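Local coordinates for flavin reductase domain protein (Arthrobacter sp., PDB 2QCK) that probably binds FMN and reduces flavin as a member of the flavin reductase family, and pairs into a dimer of two identical chains, at residues G37-S42 and D87-T92; P50-F55 and V133-V138; P65-T70 and G120-R125. One frame throughout, in Å; residues are numbered along the deposited sequence.

Contact 1. Residues G37-S42 and D87-T92; sequences GFTATS and DRFART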
ATOM      1  N   GLY A  37      12.852  -7.238  12.372  1.00 30.67           N
ATOM      2  CA  GLY A  37      12.428  -6.304  11.325  1.00 32.05           C
ATOM      3  C   GLY A  37      12.168  -7.030  10.040  1.00 32.36           C
ATOM      4  O   GLY A  37      12.605  -8.149   9.864  1.00 34.49           O
ATOM      5  N   PHE A  38      11.450  -6.398   9.124  1.00 34.60           N
ATOM      6  CA  PHE A  38      11.100  -7.100   7.915  1.00 33.17           C
ATOM      7  C   PHE A  38      10.737  -6.110   6.805  1.00 33.43           C
ATOM      8  O   PHE A  38      10.243  -5.026   7.068  1.00 30.50           O
ATOM      9  CB  PHE A  38       9.958  -8.087   8.222  1.00 37.75           C
ATOM     10  CG  PHE A  38       8.777  -7.452   8.883  1.00 39.79           C
ATOM     11  CD1 PHE A  38       8.750  -7.241  10.278  1.00 36.72           C
ATOM     12  CD2 PHE A  38       7.718  -6.998   8.130  1.00 36.57           C
ATOM     13  CE1 PHE A  38       7.670  -6.624  10.900  1.00 37.58           C
ATOM     14  CE2 PHE A  38       6.646  -6.364   8.739  1.00 37.39           C
ATOM     15  CZ  PHE A  38       6.625  -6.208  10.148  1.00 38.25           C
ATOM     16  N   THR A  39      11.046  -6.480   5.571  1.00 29.61           N
ATOM     17  CA  THR A  39      10.717  -5.691   4.398  1.00 32.23           C
ATOM     18  C   THR A  39       9.227  -5.815   4.222  1.00 28.79           C
ATOM     19  O   THR A  39       8.686  -6.875   4.427  1.00 31.11           O
ATOM     20  CB  THR A  39      11.521  -6.229   3.159  1.00 33.29           C
ATOM     21  OG1 THR A  39      12.898  -6.005   3.412  1.00 32.83           O
ATOM     22  CG2 THR A  39      11.169  -5.552   1.794  1.00 28.94           C
ATOM     23  N   ALA A  40       8.585  -4.749   3.744  1.00 32.48           N
ATOM     24  CA  ALA A  40       7.156  -4.676   3.617  1.00 30.98           C
ATOM     25  C   ALA A  40       6.787  -3.849   2.383  1.00 33.45           C
ATOM     26  O   ALA A  40       7.402  -2.843   2.078  1.00 32.11           O
ATOM     27  CB  ALA A  40       6.548  -4.027   4.846  1.00 32.17           C
ATOM     28  N   THR A  41       5.814  -4.327   1.641  1.00 33.52           N
ATOM     29  CA  THR A  41       5.260  -3.565   0.520  1.00 34.32           C
ATOM     30  C   THR A  41       3.852  -3.008   0.777  1.00 35.97           C
ATOM     31  O   THR A  41       3.246  -2.432  -0.132  1.00 33.18           O
ATOM     32  CB  THR A  41       5.226  -4.438  -0.743  1.00 37.60           C
ATOM     33  OG1 THR A  41       4.685  -5.721  -0.414  1.00 38.16           O
ATOM     34  CG2 THR A  41       6.648  -4.649  -1.304  1.00 31.65           C
ATOM     35  N   SER A  42       3.329  -3.116   1.989  1.00 34.09           N
ATOM     36  CA  SER A  42       1.939  -2.678   2.244  1.00 35.47           C
ATOM     37  C   SER A  42       1.784  -1.417   3.074  1.00 37.97           C
ATOM     38  O   SER A  42       0.670  -1.029   3.443  1.00 42.92           O
ATOM     39  CB  SER A  42       1.155  -3.810   2.897  1.00 41.30           C
ATOM     40  OG  SER A  42       1.763  -4.260   4.100  1.00 31.91           O
ATOM     41  N   ASP A  87      16.584  -6.557   0.402  1.00 33.84           N
ATOM     42  CA  ASP A  87      16.748  -7.982   0.206  1.00 32.04           C
ATOM     43  C   ASP A  87      17.138  -8.726   1.512  1.00 32.51           C
ATOM     44  O   ASP A  87      16.604  -9.803   1.798  1.00 31.61           O
ATOM     45  CB  ASP A  87      17.783  -8.183  -0.889  1.00 32.94           C
ATOM     46  CG  ASP A  87      17.801  -9.583  -1.439  1.00 36.59           C
ATOM     47  OD1 ASP A  87      16.808 -10.008  -2.089  1.00 35.91           O
ATOM     48  OD2 ASP A  87      18.831 -10.254  -1.270  1.00 35.88           O
ATOM     49  N   ARG A  88      18.088  -8.151   2.256  0.50 33.12           N
ATOM     50  CA  ARG A  88      18.455  -8.578   3.635  0.50 35.17           C
ATOM     51  C   ARG A  88      17.239  -8.858   4.496  0.50 34.16           C
ATOM     52  O   ARG A  88      17.147  -9.879   5.162  0.50 33.64           O
ATOM     53  CB  ARG A  88      19.238  -7.471   4.365  0.50 33.17           C
ATOM     54  CG  ARG A  88      20.703  -7.731   4.629  0.50 38.77           C
ATOM     55  CD  ARG A  88      21.369  -6.443   5.184  0.50 40.66           C
ATOM     56  NE  ARG A  88      22.734  -6.264   4.707  0.50 42.73           N
ATOM     57  CZ  ARG A  88      23.344  -5.097   4.529  0.50 43.15           C
ATOM     58  NH1 ARG A  88      22.737  -3.946   4.762  0.50 35.04           N
ATOM     59  NH2 ARG A  88      24.585  -5.085   4.085  0.50 45.21           N
ATOM     60  N   PHE A  89      16.328  -7.893   4.499  1.00 34.51           N
ATOM     61  CA  PHE A  89      15.184  -7.884   5.396  1.00 32.20           C
ATOM     62  C   PHE A  89      13.975  -8.668   4.871  1.00 36.84           C
ATOM     63  O   PHE A  89      12.912  -8.707   5.528  1.00 36.37           O
ATOM     64  CB  PHE A  89      14.871  -6.427   5.743  1.00 34.99           C
ATOM     65  CG  PHE A  89      15.666  -5.933   6.916  1.00 30.39           C
ATOM     66  CD1 PHE A  89      16.950  -5.422   6.762  1.00 33.11           C
ATOM     67  CD2 PHE A  89      15.161  -6.065   8.194  1.00 35.26           C
ATOM     68  CE1 PHE A  89      17.676  -4.996   7.835  1.00 33.42           C
ATOM     69  CE2 PHE A  89      15.903  -5.660   9.281  1.00 37.52           C
ATOM     70  CZ  PHE A  89      17.167  -5.113   9.101  1.00 37.82           C
ATOM     71  N   ALA A  90      14.151  -9.300   3.703  1.00 34.41           N
ATOM     72  CA  ALA A  90      13.132 -10.159   3.109  1.00 33.39           C
ATOM     73  C   ALA A  90      13.520 -11.625   3.211  1.00 34.40           C
ATOM     74  O   ALA A  90      12.669 -12.482   2.994  1.00 36.26           O
ATOM     75  CB  ALA A  90      12.855  -9.754   1.606  1.00 28.17           C
ATOM     76  N   ARG A  91      14.787 -11.904   3.502  1.00 37.39           N
ATOM     77  CA  ARG A  91      15.323 -13.267   3.525  1.00 39.16           C
ATOM     78  C   ARG A  91      15.533 -13.757   4.952  1.00 38.69           C
ATOM     79  O   ARG A  91      15.394 -13.000   5.910  1.00 36.02           O
ATOM     80  CB  ARG A  91      16.621 -13.364   2.711  1.00 37.60           C
ATOM     81  CG  ARG A  91      16.357 -13.154   1.233  1.00 41.93           C
ATOM     82  CD  ARG A  91      17.589 -13.226   0.361  1.00 41.80           C
ATOM     83  NE  ARG A  91      17.254 -12.910  -1.043  1.00 45.06           N
ATOM     84  CZ  ARG A  91      16.675 -13.739  -1.923  1.00 47.53           C
ATOM     85  NH1 ARG A  91      16.375 -14.994  -1.627  1.00 44.06           N
ATOM     86  NH2 ARG A  91      16.413 -13.306  -3.147  1.00 48.40           N
ATOM     87  N   THR A  92      15.846 -15.034   5.084  1.00 38.15           N
ATOM     88  CA  THR A  92      15.832 -15.664   6.363  1.00 39.29           C
ATOM     89  C   THR A  92      17.123 -15.510   7.148  1.00 41.27           C
ATOM     90  O   THR A  92      17.170 -15.961   8.283  1.00 47.86           O
ATOM     91  CB  THR A  92      15.616 -17.147   6.198  1.00 37.62           C
ATOM     92  OG1 THR A  92      16.660 -17.624   5.365  1.00 42.02           O
ATOM     93  CG2 THR A  92      14.251 -17.431   5.585  1.00 40.08           C
TER
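T39 N donates to F89 O at 2.9 Å, a backbone hydrogen bond that ties strand 34-40 to the turn just past helix 83-88. The bond is fairly straight at the hydrogen (161°), yet the N-H reaches the oxygen from above the carbonyl plane, 56° out of it, and does not sit on a lone pair. F38 CA adds a CA-H...O contact to the same oxygen at 3.4 Å. Beside this bond, T39 OG1 packs on F89 CB at 3.1 Å; with chi1 at -65° the hydroxyl stands next to its own backbone N and opposite its carbonyl carbon, which turns it toward the helix. There it hydrogen-bonds to A86 O, in the last turn. On the other flank the F89 ring brings its edge, not a face, to G37, with CD2 3.6 Å from G37 C; the missing side chain on G37 lets the ring lie this close to the strand backbone. A90 CB touches T39 CB at 4.1 Å.

Further out, F96 meets the F89 ring edge-to-face, and R95 binds both G37 O and R91 O, bridging strand and turn a second time. Backbone bonds from F38 to I27 and A40 to A25 hold strand 34-40 in the split-barrel sheet of the FMN-binding fold, and the contact fastens the exit of helix 83-88 to it. Within the turn, R91 NE forms a salt bridge to the D87 carboxylate, its individual hydrogen bonds weak. With its backbone N-H and its hydroxyl, T39 thus satisfies two backbone carbonyls, A86 O and F89 O, where the helix gives way to the turn.

Contact 2. Residues P50-F55 and V133-V138; sequences PPRFTF and VVVVEV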
ATOM      1  N   PRO A  50      -4.317  12.703  14.032  1.00 41.41           N
ATOM      2  CA  PRO A  50      -2.912  12.448  14.197  1.00 39.78           C
ATOM      3  C   PRO A  50      -2.407  11.651  12.989  1.00 39.57           C
ATOM      4  O   PRO A  50      -3.216  11.082  12.220  1.00 39.44           O
ATOM      5  CB  PRO A  50      -2.869  11.596  15.457  1.00 40.98           C
ATOM      6  CG  PRO A  50      -4.198  10.879  15.435  1.00 37.37           C
ATOM      7  CD  PRO A  50      -5.119  11.956  15.020  1.00 42.90           C
ATOM      8  N   PRO A  51      -1.089  11.651  12.801  1.00 38.01           N
ATOM      9  CA  PRO A  51      -0.451  10.905  11.762  1.00 37.00           C
ATOM     10  C   PRO A  51      -0.486   9.430  12.052  1.00 36.11           C
ATOM     11  O   PRO A  51      -0.031   9.005  13.115  1.00 38.97           O
ATOM     12  CB  PRO A  51       0.984  11.435  11.783  1.00 38.24           C
ATOM     13  CG  PRO A  51       1.190  12.012  13.123  1.00 40.36           C
ATOM     14  CD  PRO A  51      -0.135  12.471  13.586  1.00 40.81           C
ATOM     15  N   ARG A  52      -1.003   8.668  11.094  1.00 34.29           N
ATOM     16  CA  ARG A  52      -1.035   7.211  11.199  0.50 34.72           C
ATOM     17  C   ARG A  52      -0.727   6.538   9.873  1.00 32.57           C
ATOM     18  O   ARG A  52      -0.996   7.074   8.824  1.00 33.40           O
ATOM     19  CB  ARG A  52      -2.408   6.701  11.638  0.50 34.33           C
ATOM     20  CG  ARG A  52      -3.093   7.404  12.791  0.50 32.01           C
ATOM     21  CD  ARG A  52      -4.303   6.584  13.196  0.50 37.52           C
ATOM     22  NE  ARG A  52      -5.503   7.383  13.436  0.50 38.46           N
ATOM     23  CZ  ARG A  52      -5.799   7.969  14.586  0.50 43.62           C
ATOM     24  NH1 ARG A  52      -4.984   7.874  15.628  0.50 48.91           N
ATOM     25  NH2 ARG A  52      -6.918   8.657  14.699  0.50 46.00           N
ATOM     26  N   PHE A  53      -0.206   5.319   9.950  1.00 33.48           N
ATOM     27  CA  PHE A  53      -0.023   4.488   8.785  1.00 34.82           C
ATOM     28  C   PHE A  53      -0.468   3.086   9.136  1.00 34.19           C
ATOM     29  O   PHE A  53      -0.633   2.767  10.296  1.00 34.98           O
ATOM     30  CB  PHE A  53       1.436   4.469   8.240  1.00 35.05           C
ATOM     31  CG  PHE A  53       2.471   3.864   9.167  1.00 35.03           C
ATOM     32  CD1 PHE A  53       3.147   4.648  10.071  1.00 33.48           C
ATOM     33  CD2 PHE A  53       2.858   2.537   9.038  1.00 29.44           C
ATOM     34  CE1 PHE A  53       4.119   4.120  10.888  1.00 38.06           C
ATOM     35  CE2 PHE A  53       3.818   2.006   9.881  1.00 39.97           C
ATOM     36  CZ  PHE A  53       4.443   2.802  10.783  1.00 37.42           C
ATOM     37  N   THR A  54      -0.676   2.288   8.098  1.00 34.81           N
ATOM     38  CA  THR A  54      -1.080   0.894   8.230  1.00 34.23           C
ATOM     39  C   THR A  54      -0.144   0.006   7.431  1.00 35.81           C
ATOM     40  O   THR A  54       0.447   0.462   6.465  1.00 33.39           O
ATOM     41  CB  THR A  54      -2.494   0.722   7.665  1.00 38.05           C
ATOM     42  OG1 THR A  54      -2.534   1.266   6.348  1.00 34.27           O
ATOM     43  CG2 THR A  54      -3.499   1.447   8.507  1.00 30.80           C
ATOM     44  N   PHE A  55      -0.004  -1.254   7.846  1.00 34.03           N
ATOM     45  CA  PHE A  55       0.546  -2.293   6.993  1.00 33.83           C
ATOM     46  C   PHE A  55      -0.107  -3.634   7.342  1.00 33.96           C
ATOM     47  O   PHE A  55      -0.787  -3.771   8.379  1.00 35.12           O
ATOM     48  CB  PHE A  55       2.084  -2.351   7.135  1.00 35.96           C
ATOM     49  CG  PHE A  55       2.557  -2.718   8.506  1.00 28.75           C
ATOM     50  CD1 PHE A  55       2.639  -1.762   9.505  1.00 34.98           C
ATOM     51  CD2 PHE A  55       2.904  -4.050   8.831  1.00 32.50           C
ATOM     52  CE1 PHE A  55       3.101  -2.107  10.768  1.00 39.10           C
ATOM     53  CE2 PHE A  55       3.316  -4.373  10.101  1.00 29.14           C
ATOM     54  CZ  PHE A  55       3.404  -3.410  11.067  1.00 32.10           C
ATOM     55  N   VAL A 133      -3.981  -6.723   9.970  1.00 31.91           N
ATOM     56  CA  VAL A 133      -3.770  -5.311   9.686  1.00 31.03           C
ATOM     57  C   VAL A 133      -3.203  -4.649  10.952  1.00 34.99           C
ATOM     58  O   VAL A 133      -3.746  -4.813  12.055  1.00 33.98           O
ATOM     59  CB  VAL A 133      -5.099  -4.621   9.300  1.00 31.45           C
ATOM     60  CG1 VAL A 133      -4.924  -3.110   9.070  1.00 34.46           C
ATOM     61  CG2 VAL A 133      -5.775  -5.398   8.067  1.00 26.89           C
ATOM     62  N   VAL A 134      -2.102  -3.914  10.808  1.00 35.65           N
ATOM     63  CA  VAL A 134      -1.502  -3.226  11.936  1.00 32.82           C
ATOM     64  C   VAL A 134      -1.680  -1.726  11.686  1.00 34.85           C
ATOM     65  O   VAL A 134      -1.264  -1.250  10.614  1.00 33.66           O
ATOM     66  CB  VAL A 134      -0.033  -3.553  12.103  1.00 31.75           C
ATOM     67  CG1 VAL A 134       0.438  -3.001  13.406  1.00 30.95           C
ATOM     68  CG2 VAL A 134       0.236  -5.096  12.004  1.00 29.14           C
ATOM     69  N   VAL A 135      -2.245  -1.016  12.678  1.00 33.90           N
ATOM     70  CA  VAL A 135      -2.465   0.438  12.673  1.00 33.83           C
ATOM     71  C   VAL A 135      -1.509   1.109  13.650  1.00 33.83           C
ATOM     72  O   VAL A 135      -1.442   0.721  14.802  1.00 30.36           O
ATOM     73  CB  VAL A 135      -3.908   0.806  13.121  1.00 35.50           C
ATOM     74  CG1 VAL A 135      -4.120   2.380  13.109  1.00 37.58           C
ATOM     75  CG2 VAL A 135      -4.922   0.081  12.278  1.00 32.96           C
ATOM     76  N   VAL A 136      -0.772   2.118  13.187  1.00 34.04           N
ATOM     77  CA  VAL A 136       0.332   2.702  13.967  1.00 32.31           C
ATOM     78  C   VAL A 136       0.125   4.204  13.998  1.00 31.28           C
ATOM     79  O   VAL A 136      -0.150   4.785  12.959  1.00 34.51           O
ATOM     80  CB  VAL A 136       1.611   2.413  13.263  1.00 31.73           C
ATOM     81  CG1 VAL A 136       2.772   2.857  14.070  1.00 30.10           C
ATOM     82  CG2 VAL A 136       1.686   0.883  12.946  1.00 23.49           C
ATOM     83  N   GLU A 137       0.264   4.811  15.166  1.00 34.54           N
ATOM     84  CA  GLU A 137       0.267   6.267  15.283  1.00 33.62           C
ATOM     85  C   GLU A 137       1.714   6.756  15.421  1.00 34.43           C
ATOM     86  O   GLU A 137       2.454   6.300  16.306  1.00 34.66           O
ATOM     87  CB  GLU A 137      -0.533   6.715  16.515  1.00 36.23           C
ATOM     88  CG  GLU A 137      -0.611   8.262  16.618  1.00 36.04           C
ATOM     89  CD  GLU A 137      -1.482   8.795  17.747  1.00 36.67           C
ATOM     90  OE1 GLU A 137      -2.530   8.201  18.044  1.00 52.67           O
ATOM     91  OE2 GLU A 137      -1.160   9.868  18.288  1.00 48.02           O
ATOM     92  N   VAL A 138       2.079   7.744  14.607  1.00 34.42           N
ATOM     93  CA  VAL A 138       3.454   8.169  14.457  1.00 33.58           C
ATOM     94  C   VAL A 138       3.748   9.164  15.567  1.00 33.11           C
ATOM     95  O   VAL A 138       2.970  10.055  15.799  1.00 31.24           O
ATOM     96  CB  VAL A 138       3.681   8.801  13.064  1.00 32.41           C
ATOM     97  CG1 VAL A 138       5.043   9.451  12.940  1.00 28.84           C
ATOM     98  CG2 VAL A 138       3.521   7.753  12.006  1.00 31.62           C
TER
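F53 and V136 face each other as a hydrogen-bonded antiparallel pair, with F53 N to V136 O at 3.1 Å and V136 N to F53 O at 3.0 Å. From CB the F53 side chain turns back over strand 133-138: chi1 of 65° sets CG between the backbone N and the carbonyl carbon, which swings the ring across toward V136 and lays one face over it. CD1 reaches V138 CG2 at 3.7 Å, a contact made in the ring plane. CE1 and CZ then rest on V136 CG1, while CE2 leans on V136 CG2 at 3.9 Å. V136 CB sits under the face, 3.9 Å from the F53 ring centroid, a CH-pi contact. These two strands belong to the antiparallel barrel-like sheet of the FMN-binding split-barrel fold, and F55 repeats the pattern at the next hydrogen-bonded pair, its ring over V134 CB. On the other face of the sheet, R52 NH1 makes a long salt bridge to E137 OE1 (3.5 Å) in one of its two conformers, with the guanidinium and carboxylate planes 67° apart; R52 NH2 also pairs with E129 of the second subunit. T54 OG1, on that same face, hydrogen-bonds to N56 ND2 of the second subunit.

Contact 3. Residues P65-T70 and G120-R125; sequences PAIANT and GKIQMR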
ATOM      1  N   PRO A  65       5.294 -12.364  16.649  1.00 34.91           N
ATOM      2  CA  PRO A  65       5.259 -12.259  18.071  1.00 32.33           C
ATOM      3  C   PRO A  65       5.815 -10.941  18.569  1.00 32.92           C
ATOM      4  O   PRO A  65       5.297 -10.426  19.543  1.00 34.08           O
ATOM      5  CB  PRO A  65       6.108 -13.447  18.533  1.00 33.30           C
ATOM      6  CG  PRO A  65       5.933 -14.434  17.450  1.00 39.07           C
ATOM      7  CD  PRO A  65       6.029 -13.568  16.233  1.00 34.21           C
ATOM      8  N   ALA A  66       6.845 -10.399  17.915  1.00 30.66           N
ATOM      9  CA  ALA A  66       7.417  -9.088  18.305  1.00 30.39           C
ATOM     10  C   ALA A  66       6.354  -8.017  18.140  1.00 31.34           C
ATOM     11  O   ALA A  66       6.112  -7.205  19.047  1.00 34.19           O
ATOM     12  CB  ALA A  66       8.646  -8.730  17.463  1.00 30.78           C
ATOM     13  N   ILE A  67       5.661  -8.075  17.011  1.00 31.47           N
ATOM     14  CA  ILE A  67       4.598  -7.106  16.707  1.00 28.52           C
ATOM     15  C   ILE A  67       3.351  -7.245  17.604  1.00 31.78           C
ATOM     16  O   ILE A  67       2.738  -6.236  18.022  1.00 33.45           O
ATOM     17  CB  ILE A  67       4.229  -7.197  15.189  1.00 32.44           C
ATOM     18  CG1 ILE A  67       5.430  -6.783  14.313  1.00 35.71           C
ATOM     19  CG2 ILE A  67       3.063  -6.284  14.842  1.00 26.14           C
ATOM     20  CD1 ILE A  67       5.737  -5.287  14.274  1.00 30.85           C
ATOM     21  N   ALA A  68       2.916  -8.476  17.832  1.00 27.92           N
ATOM     22  CA  ALA A  68       1.842  -8.797  18.745  1.00 32.34           C
ATOM     23  C   ALA A  68       2.061  -8.299  20.187  1.00 35.10           C
ATOM     24  O   ALA A  68       1.112  -7.904  20.865  1.00 36.26           O
ATOM     25  CB  ALA A  68       1.612 -10.313  18.760  1.00 32.49           C
ATOM     26  N   ASN A  69       3.310  -8.330  20.643  1.00 33.40           N
ATOM     27  CA  ASN A  69       3.650  -8.068  22.017  1.00 33.99           C
ATOM     28  C   ASN A  69       4.486  -6.834  22.269  1.00 33.32           C
ATOM     29  O   ASN A  69       4.895  -6.609  23.385  1.00 33.77           O
ATOM     30  CB  ASN A  69       4.356  -9.281  22.574  1.00 33.79           C
ATOM     31  CG  ASN A  69       3.480 -10.495  22.544  1.00 35.87           C
ATOM     32  OD1 ASN A  69       3.803 -11.516  21.924  1.00 43.62           O
ATOM     33  ND2 ASN A  69       2.334 -10.372  23.155  1.00 30.52           N
ATOM     34  N   THR A  70       4.637  -5.972  21.272  1.00 35.39           N
ATOM     35  CA  THR A  70       5.377  -4.738  21.444  1.00 33.78           C
ATOM     36  C   THR A  70       4.578  -3.564  20.981  1.00 34.67           C
ATOM     37  O   THR A  70       3.709  -3.701  20.107  1.00 35.56           O
ATOM     38  CB  THR A  70       6.722  -4.830  20.707  1.00 36.41           C
ATOM     39  OG1 THR A  70       7.382  -6.027  21.145  1.00 33.79           O
ATOM     40  CG2 THR A  70       7.640  -3.639  21.059  1.00 34.48           C
ATOM     41  N   GLY A 120       6.498   4.861  15.585  1.00 35.21           N
ATOM     42  CA  GLY A 120       5.094   4.871  15.937  1.00 37.22           C
ATOM     43  C   GLY A 120       4.780   3.953  17.089  1.00 38.71           C
ATOM     44  O   GLY A 120       5.612   3.116  17.480  1.00 39.28           O
ATOM     45  N   LYS A 121       3.597   4.167  17.656  1.00 37.32           N
ATOM     46  CA  LYS A 121       3.002   3.275  18.633  1.00 36.14           C
ATOM     47  C   LYS A 121       1.932   2.503  17.919  1.00 34.90           C
ATOM     48  O   LYS A 121       1.011   3.089  17.330  1.00 33.68           O
ATOM     49  CB  LYS A 121       2.377   4.060  19.784  1.00 37.47           C
ATOM     50  CG  LYS A 121       3.376   4.838  20.631  1.00 41.41           C
ATOM     51  N   ILE A 122       2.030   1.183  17.982  1.00 35.47           N
ATOM     52  CA  ILE A 122       0.941   0.349  17.482  1.00 32.51           C
ATOM     53  C   ILE A 122      -0.299   0.555  18.337  1.00 32.17           C
ATOM     54  O   ILE A 122      -0.252   0.380  19.565  1.00 30.75           O
ATOM     55  CB  ILE A 122       1.278  -1.137  17.518  1.00 33.10           C
ATOM     56  CG1 ILE A 122       2.439  -1.432  16.577  1.00 33.10           C
ATOM     57  CG2 ILE A 122       0.053  -1.995  17.046  1.00 32.81           C
ATOM     58  CD1 ILE A 122       2.947  -2.901  16.685  1.00 34.26           C
ATOM     59  N   GLN A 123      -1.395   0.936  17.680  1.00 32.67           N
ATOM     60  CA  GLN A 123      -2.695   1.154  18.346  1.00 30.70           C
ATOM     61  C   GLN A 123      -3.421  -0.175  18.544  1.00 31.62           C
ATOM     62  O   GLN A 123      -3.908  -0.490  19.618  1.00 34.04           O
ATOM     63  CB  GLN A 123      -3.508   2.128  17.513  1.00 31.03           C
ATOM     64  CG  GLN A 123      -2.772   3.435  17.293  1.00 40.33           C
ATOM     65  CD  GLN A 123      -2.533   4.220  18.559  1.00 54.58           C
ATOM     66  OE1 GLN A 123      -3.470   4.761  19.138  1.00 63.06           O
ATOM     67  NE2 GLN A 123      -1.268   4.324  18.984  1.00 46.50           N
HETATM   68  N   MSE A 124      -3.432  -0.997  17.519  1.00 34.05           N
HETATM   69  CA  MSE A 124      -4.155  -2.238  17.540  1.00 37.83           C
HETATM   70  C   MSE A 124      -3.691  -3.014  16.335  1.00 32.63           C
HETATM   71  O   MSE A 124      -3.169  -2.432  15.366  1.00 33.94           O
HETATM   72  CB  MSE A 124      -5.652  -1.922  17.321  1.00 32.77           C
HETATM   73  CG  MSE A 124      -5.839  -1.373  15.800  1.00 30.11           C
HETATM   74 SE   MSE A 124      -7.117  -0.183  15.993  0.75 64.19          SE
HETATM   75  CE  MSE A 124      -6.272   1.233  17.045  1.00 74.84           C
ATOM     76  N   ARG A 125      -3.911  -4.327  16.386  1.00 34.85           N
ATOM     77  CA  ARG A 125      -3.830  -5.204  15.222  1.00 32.86           C
ATOM     78  C   ARG A 125      -5.184  -5.838  15.005  1.00 33.57           C
ATOM     79  O   ARG A 125      -5.819  -6.286  15.980  1.00 32.09           O
ATOM     80  CB  ARG A 125      -2.812  -6.333  15.465  1.00 34.09           C
ATOM     81  CG  ARG A 125      -1.502  -5.863  16.064  1.00 34.19           C
ATOM     82  CD  ARG A 125      -1.340  -6.334  17.483  1.00 34.30           C
ATOM     83  NE  ARG A 125      -0.164  -5.738  18.106  1.00 37.76           N
ATOM     84  CZ  ARG A 125      -0.175  -4.789  19.050  1.00 30.02           C
ATOM     85  NH1 ARG A 125      -1.293  -4.271  19.533  1.00 37.87           N
ATOM     86  NH2 ARG A 125       0.976  -4.341  19.504  1.00 30.29           N
TER
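Where R125 reaches I67, helix 65-69 and strand 120-125 run at 113° to each other, their axes 9.6 Å apart at closest. This is a short helix laid against a strand of the split-barrel sheet, and the arginine carries most of the join. R125 grips a single atom side-on: NE to I67 O at 2.9 Å and NH2 to I67 O at 3.0 Å, with the oxygen almost in the guanidinium plane. NH2 approaches nearly in line with the carbonyl, whereas NE comes in at a C=O...N angle of 129°. A bend at chi2 (111°) swings the R125 chain back alongside I122, whose CG2 lies 3.4 Å above the centre of the guanidinium. A68 O sits over the opposite face, toward its rim, so the flat group is sandwiched. A leucine in place of R125 would probably leave I67 O without both of these donors and I122 CG2 without the flat surface it rests on. Deeper in, I122 CD1 touches I67 CG2 at 3.9 Å, the two side chains meeting at about a right angle, and I73 of the adjoining strand packs on both. A bound phosphate, probably from the crystallisation liquor, lies about 3 Å from the side chain of A68. From T70, OG1 donates back to A66 O at 2.7 Å.

Overall arrangement
All three contacts reach the same antiparallel sheet of the flavin reductase-like domain. The centres of contacts 2 and 3 lie about 10 Å apart, and their strands 131-143 and 116-127 are neighbours in it, joined by bonds such as K121 N to E137 O. Contact 1 sits about 17 to 18 Å from the centres of both, but the F38 ring bridges the gap, touching F55 and I67. Along the chain the first segments come in order, 37-42, 50-55 and 65-70, then 87-92, 120-125 and 133-138; contact 3 is nested within contact 2, and contact 1 crosses both. Distant parts of the chain are thereby woven into one compact body, and contact 2 lies most heavily against the second subunit.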